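Local coordinates for protein EmGH1 (Erythrobacter marinus, PDB 5Z87) that probably hydrolyses beta-glucosidic bonds at the non-reducing ends of sugars, as a family 3 glycoside hydrolase with beta-glucosidase activity, at residues Leu50-Leu63 against Glu366-Lys380. Sequence-based numbering, arbitrary orientation.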
loop_
_atom_site.group_PDB
_atom_site.type_symbol
_atom_site.label_atom_id
_atom_site.label_comp_id
_atom_site.label_asym_id
_atom_site.label_seq_id
_atom_site.Cartn_x
_atom_site.Cartn_y
_atom_site.Cartn_z
ATOM N N LEU A 50 39.670 -2.788 27.886
ATOM C CA LEU A 50 39.880 -1.361 27.681
ATOM C C LEU A 50 38.784 -0.547 28.344
ATOM O O LEU A 50 39.056 0.499 28.957
ATOM C CB LEU A 50 39.944 -1.053 26.186
ATOM C CG LEU A 50 40.051 0.423 25.795
ATOM C CD1 LEU A 50 41.283 1.053 26.432
ATOM C CD2 LEU A 50 40.067 0.602 24.266
ATOM N N ALA A 51 37.534 -1.006 28.224
ATOM C CA ALA A 51 36.415 -0.242 28.763
ATOM C C ALA A 51 36.507 -0.106 30.283
ATOM O O ALA A 51 36.117 0.926 30.838
ATOM C CB ALA A 51 35.095 -0.902 28.352
ATOM N N ASN A 52 37.025 -1.131 30.966
ATOM C CA ASN A 52 37.220 -1.047 32.412
ATOM C C ASN A 52 38.179 0.066 32.810
ATOM O O ASN A 52 38.139 0.514 33.956
ATOM C CB ASN A 52 37.723 -2.381 32.958
ATOM C CG ASN A 52 36.666 -3.472 32.872
ATOM O OD1 ASN A 52 35.468 -3.190 32.949
ATOM N ND2 ASN A 52 37.099 -4.723 32.698
ATOM N N LEU A 53 39.015 0.544 31.895
ATOM C CA LEU A 53 39.967 1.598 32.213
ATOM C C LEU A 53 39.441 3.003 31.944
ATOM O O LEU A 53 40.106 3.972 32.327
ATOM C CB LEU A 53 41.261 1.390 31.420
ATOM C CG LEU A 53 41.829 -0.025 31.449
ATOM C CD1 LEU A 53 43.079 -0.111 30.611
ATOM C CD2 LEU A 53 42.106 -0.441 32.880
ATOM N N MET A 54 38.272 3.147 31.314
ATOM C CA MET A 54 37.846 4.425 30.755
ATOM C C MET A 54 36.832 5.118 31.656
ATOM O O MET A 54 36.060 4.470 32.356
ATOM C CB MET A 54 37.247 4.229 29.357
ATOM C CG MET A 54 38.195 3.539 28.389
ATOM S SD MET A 54 37.497 3.130 26.777
ATOM C CE MET A 54 37.040 4.761 26.163
ATOM N N THR A 55 36.843 6.451 31.627
ATOM C CA THR A 55 35.852 7.239 32.342
ATOM C C THR A 55 34.524 7.280 31.570
ATOM O O THR A 55 34.426 6.864 30.414
ATOM C CB THR A 55 36.365 8.664 32.573
ATOM O OG1 THR A 55 36.368 9.388 31.328
ATOM C CG2 THR A 55 37.789 8.639 33.177
ATOM N N LEU A 56 33.493 7.804 32.237
ATOM C CA LEU A 56 32.214 8.060 31.580
ATOM C C LEU A 56 32.391 8.922 30.331
ATOM O O LEU A 56 31.868 8.596 29.257
ATOM C CB LEU A 56 31.260 8.740 32.562
ATOM C CG LEU A 56 29.966 9.318 31.987
ATOM C CD1 LEU A 56 29.122 8.205 31.413
ATOM C CD2 LEU A 56 29.190 10.073 33.055
ATOM N N ASP A 57 33.129 10.029 30.458
ATOM C CA ASP A 57 33.312 10.945 29.335
ATOM C C ASP A 57 34.088 10.300 28.194
ATOM O O ASP A 57 33.818 10.587 27.017
ATOM C CB ASP A 57 34.018 12.217 29.805
ATOM C CG ASP A 57 33.125 13.095 30.661
ATOM O OD1 ASP A 57 31.941 12.747 30.836
ATOM O OD2 ASP A 57 33.602 14.137 31.157
ATOM N N GLU A 58 35.041 9.421 28.511
ATOM C CA GLU A 58 35.814 8.766 27.459
ATOM C C GLU A 58 34.981 7.725 26.719
ATOM O O GLU A 58 35.082 7.600 25.495
ATOM C CB GLU A 58 37.070 8.132 28.051
ATOM C CG GLU A 58 38.055 9.167 28.625
ATOM C CD GLU A 58 39.252 8.495 29.273
ATOM O OE1 GLU A 58 39.067 7.423 29.900
ATOM O OE2 GLU A 58 40.376 9.034 29.137
ATOM N N MET A 59 34.168 6.956 27.444
ATOM C CA MET A 59 33.280 6.010 26.781
ATOM C C MET A 59 32.221 6.732 25.959
ATOM O O MET A 59 31.920 6.324 24.830
ATOM C CB MET A 59 32.621 5.100 27.807
ATOM C CG MET A 59 33.564 4.075 28.373
ATOM S SD MET A 59 32.717 2.939 29.476
ATOM C CE MET A 59 32.183 4.080 30.758
ATOM N N ALA A 60 31.653 7.807 26.507
ATOM C CA ALA A 60 30.601 8.520 25.798
ATOM C C ALA A 60 31.102 9.082 24.479
ATOM O O ALA A 60 30.348 9.142 23.505
ATOM C CB ALA A 60 30.032 9.631 26.676
ATOM N N ALA A 61 32.368 9.475 24.417
ATOM C CA ALA A 61 32.878 10.079 23.191
ATOM C C ALA A 61 32.898 9.076 22.040
ATOM O O ALA A 61 32.789 9.466 20.872
ATOM C CB ALA A 61 34.275 10.655 23.443
ATOM N N GLN A 62 33.033 7.786 22.350
ATOM C CA GLN A 62 32.987 6.741 21.337
ATOM C C GLN A 62 31.597 6.557 20.719
ATOM O O GLN A 62 31.467 5.764 19.784
ATOM C CB GLN A 62 33.470 5.415 21.944
ATOM C CG GLN A 62 34.902 5.465 22.483
ATOM C CD GLN A 62 35.930 5.667 21.383
ATOM O OE1 GLN A 62 35.947 4.940 20.381
ATOM N NE2 GLN A 62 36.781 6.684 21.546
ATOM N N LEU A 63 30.567 7.259 21.197
ATOM C CA LEU A 63 29.215 7.083 20.674
ATOM C C LEU A 63 28.812 8.183 19.699
ATOM O O LEU A 63 27.652 8.229 19.276
ATOM C CB LEU A 63 28.205 7.004 21.823
ATOM C CG LEU A 63 28.602 6.069 22.974
ATOM C CD1 LEU A 63 27.472 5.911 23.957
ATOM C CD2 LEU A 63 29.027 4.708 22.453
ATOM N N GLU A 366 24.446 4.660 33.750
ATOM C CA GLU A 366 25.731 4.666 33.056
ATOM C C GLU A 366 25.958 3.370 32.287
ATOM O O GLU A 366 26.651 3.372 31.263
ATOM C CB GLU A 366 26.866 4.925 34.059
ATOM C CG GLU A 366 28.243 4.406 33.651
ATOM C CD GLU A 366 29.385 5.164 34.328
ATOM O OE1 GLU A 366 29.107 6.020 35.200
ATOM O OE2 GLU A 366 30.561 4.911 33.969
ATOM N N ARG A 367 25.343 2.268 32.731
ATOM C CA ARG A 367 25.565 0.987 32.076
ATOM C C ARG A 367 25.133 0.986 30.605
ATOM O O ARG A 367 25.637 0.163 29.833
ATOM C CB ARG A 367 24.848 -0.123 32.850
ATOM C CG ARG A 367 23.341 -0.193 32.638
ATOM C CD ARG A 367 22.760 -1.438 33.302
ATOM N NE ARG A 367 21.580 -1.959 32.609
ATOM C CZ ARG A 367 20.329 -1.665 32.948
ATOM N NH1 ARG A 367 19.316 -2.183 32.267
ATOM N NH2 ARG A 367 20.093 -0.848 33.968
ATOM N N TYR A 368 24.229 1.887 30.194
ATOM C CA TYR A 368 23.857 1.971 28.779
ATOM C C TYR A 368 24.973 2.605 27.953
ATOM O O TYR A 368 25.235 2.185 26.819
ATOM C CB TYR A 368 22.544 2.754 28.625
ATOM C CG TYR A 368 21.340 1.952 29.074
ATOM C CD1 TYR A 368 20.825 0.933 28.278
ATOM C CD2 TYR A 368 20.729 2.197 30.298
ATOM C CE1 TYR A 368 19.737 0.185 28.678
ATOM C CE2 TYR A 368 19.630 1.446 30.709
ATOM C CZ TYR A 368 19.146 0.441 29.890
ATOM O OH TYR A 368 18.069 -0.314 30.283
ATOM N N VAL A 369 25.646 3.615 28.508
ATOM C CA VAL A 369 26.817 4.170 27.843
ATOM C C VAL A 369 27.887 3.103 27.687
ATOM O O VAL A 369 28.494 2.965 26.619
ATOM C CB VAL A 369 27.335 5.394 28.615
ATOM C CG1 VAL A 369 28.626 5.888 28.002
ATOM C CG2 VAL A 369 26.288 6.496 28.590
ATOM N N ARG A 370 28.102 2.303 28.734
ATOM C CA ARG A 370 29.128 1.263 28.702
ATOM C C ARG A 370 28.752 0.132 27.746
ATOM O O ARG A 370 29.620 -0.405 27.040
ATOM C CB ARG A 370 29.358 0.738 30.128
ATOM C CG ARG A 370 29.982 -0.651 30.245
ATOM C CD ARG A 370 31.406 -0.650 29.763
ATOM N NE ARG A 370 32.031 -1.977 29.754
ATOM C CZ ARG A 370 32.947 -2.373 30.641
ATOM N NH1 ARG A 370 33.318 -1.547 31.616
ATOM N NH2 ARG A 370 33.484 -3.589 30.562
ATOM N N ARG A 371 27.469 -0.251 27.714
ATOM C CA ARG A 371 27.025 -1.254 26.745
ATOM C C ARG A 371 27.323 -0.798 25.319
ATOM O O ARG A 371 27.888 -1.549 24.513
ATOM C CB ARG A 371 25.529 -1.535 26.927
ATOM C CG ARG A 371 25.002 -2.661 26.027
ATOM C CD ARG A 371 23.485 -2.846 26.179
ATOM N NE ARG A 371 22.711 -1.706 25.671
ATOM C CZ ARG A 371 21.387 -1.709 25.519
ATOM N NH1 ARG A 371 20.674 -2.791 25.831
ATOM N NH2 ARG A 371 20.772 -0.633 25.053
ATOM N N ALA A 372 26.992 0.452 25.004
ATOM C CA ALA A 372 27.213 0.948 23.652
ATOM C C ALA A 372 28.705 1.096 23.351
ATOM O O ALA A 372 29.194 0.593 22.329
ATOM C CB ALA A 372 26.474 2.274 23.464
ATOM N N ALA A 373 29.455 1.761 24.240
ATOM C CA ALA A 373 30.874 2.000 23.964
ATOM C C ALA A 373 31.660 0.699 23.848
ATOM O O ALA A 373 32.636 0.627 23.094
ATOM C CB ALA A 373 31.486 2.901 25.034
ATOM N N GLU A 374 31.243 -0.352 24.552
ATOM C CA GLU A 374 32.010 -1.583 24.473
ATOM C C GLU A 374 31.810 -2.262 23.124
ATOM O O GLU A 374 32.763 -2.815 22.564
ATOM C CB GLU A 374 31.652 -2.524 25.632
ATOM C CG GLU A 374 32.628 -3.694 25.727
ATOM C CD GLU A 374 32.418 -4.578 26.948
ATOM O OE1 GLU A 374 32.142 -4.032 28.047
ATOM O OE2 GLU A 374 32.531 -5.821 26.794
ATOM N N ARG A 375 30.583 -2.219 22.582
ATOM C CA ARG A 375 30.335 -2.742 21.238
ATOM C C ARG A 375 31.215 -2.039 20.216
ATOM O O ARG A 375 31.868 -2.685 19.384
ATOM C CB ARG A 375 28.855 -2.571 20.863
ATOM C CG ARG A 375 27.918 -3.498 21.590
ATOM C CD ARG A 375 26.577 -2.848 21.854
ATOM N NE ARG A 375 25.621 -3.825 22.361
ATOM C CZ ARG A 375 24.327 -3.590 22.552
ATOM N NH1 ARG A 375 23.808 -2.399 22.283
ATOM N NH2 ARG A 375 23.550 -4.554 23.022
ATOM N N ILE A 376 31.242 -0.705 20.281
ATOM C CA ILE A 376 32.063 0.108 19.386
ATOM C C ILE A 376 33.531 -0.295 19.479
ATOM O O ILE A 376 34.199 -0.519 18.462
ATOM C CB ILE A 376 31.880 1.595 19.721
ATOM C CG1 ILE A 376 30.436 2.023 19.486
ATOM C CG2 ILE A 376 32.863 2.446 18.910
ATOM C CD1 ILE A 376 30.036 1.947 18.029
ATOM N N LEU A 377 34.057 -0.372 20.708
ATOM C CA LEU A 377 35.461 -0.728 20.912
ATOM C C LEU A 377 35.768 -2.113 20.360
ATOM O O LEU A 377 36.805 -2.319 19.720
ATOM C CB LEU A 377 35.797 -0.660 22.400
ATOM C CG LEU A 377 35.744 0.767 22.943
ATOM C CD1 LEU A 377 35.928 0.751 24.455
ATOM C CD2 LEU A 377 36.788 1.635 22.267
ATOM N N ALA A 378 34.864 -3.071 20.573
ATOM C CA ALA A 378 35.112 -4.422 20.080
ATOM C C ALA A 378 35.179 -4.438 18.562
ATOM O O ALA A 378 36.020 -5.133 17.973
ATOM C CB ALA A 378 34.031 -5.378 20.591
ATOM N N ALA A 379 34.317 -3.649 17.912
ATOM C CA ALA A 379 34.360 -3.564 16.459
ATOM C C ALA A 379 35.676 -2.952 16.000
ATOM O O ALA A 379 36.277 -3.418 15.023
ATOM C CB ALA A 379 33.164 -2.756 15.938
ATOM N N LYS A 380 36.157 -1.928 16.712
ATOM C CA LYS A 380 37.423 -1.302 16.333
ATOM C C LYS A 380 38.587 -2.289 16.453
ATOM O O LYS A 380 39.432 -2.376 15.555
ATOM C CB LYS A 380 37.670 -0.053 17.182
ATOM C CG LYS A 380 36.675 1.049 16.922
ATOM C CD LYS A 380 36.951 2.304 17.725
ATOM C CE LYS A 380 36.232 3.498 17.068
ATOM N NZ LYS A 380 36.373 4.785 17.816
#
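M59 is the knob of this contact: its side chain drops into the hollow that E366, V369, R370 and A373 form on helix 366-380. A373 is one wall, and its small methyl lets M59 CB come within 3.7 Å of A373 CB. SD lies against R370 CD, and the bend at chi3 (-63°) turns CE to E366 OE2. The axes of helix 56-61 and of 366-380 cross at 53°. V369 is a return bump, pushing CG1 against A60, where another alanine keeps the surface low. At the end of the segment L63 presses CD2 onto A372 CB (3.7 Å) and the A373 backbone, while L377 fills the notch between L50 and M54, meeting M54 SD tip to tip through CD1.

R370 packs against A51 and N52, at the end of helix 43-51. Its chain, bent at chi2 (68°), lays the guanidinium under A51 CB, which sits 3.4 Å above its plane, over the centre. NH1 and NH2 both grip N52 OD1 at the guanidinium edge, NH1 at 3.0 Å; NE and NH2 hold E374 OE1 in a salt bridge. Were R370 replaced by an alanine, E374 and N52 OD1 would probably lose these donors and the methyl of A51 its flat cover.

Buried K380 gives NZ to Q62 OE1 at 2.6 Å, and also to the carbonyls of G90 and P124. The contact thus ties the N-terminal helices of the family 3 TIM-barrel domain to a helix some 300 residues later: an apolar middle supplies close fit, while neutral oxygens, probably polarised by the lysine, satisfy its buried ammonium.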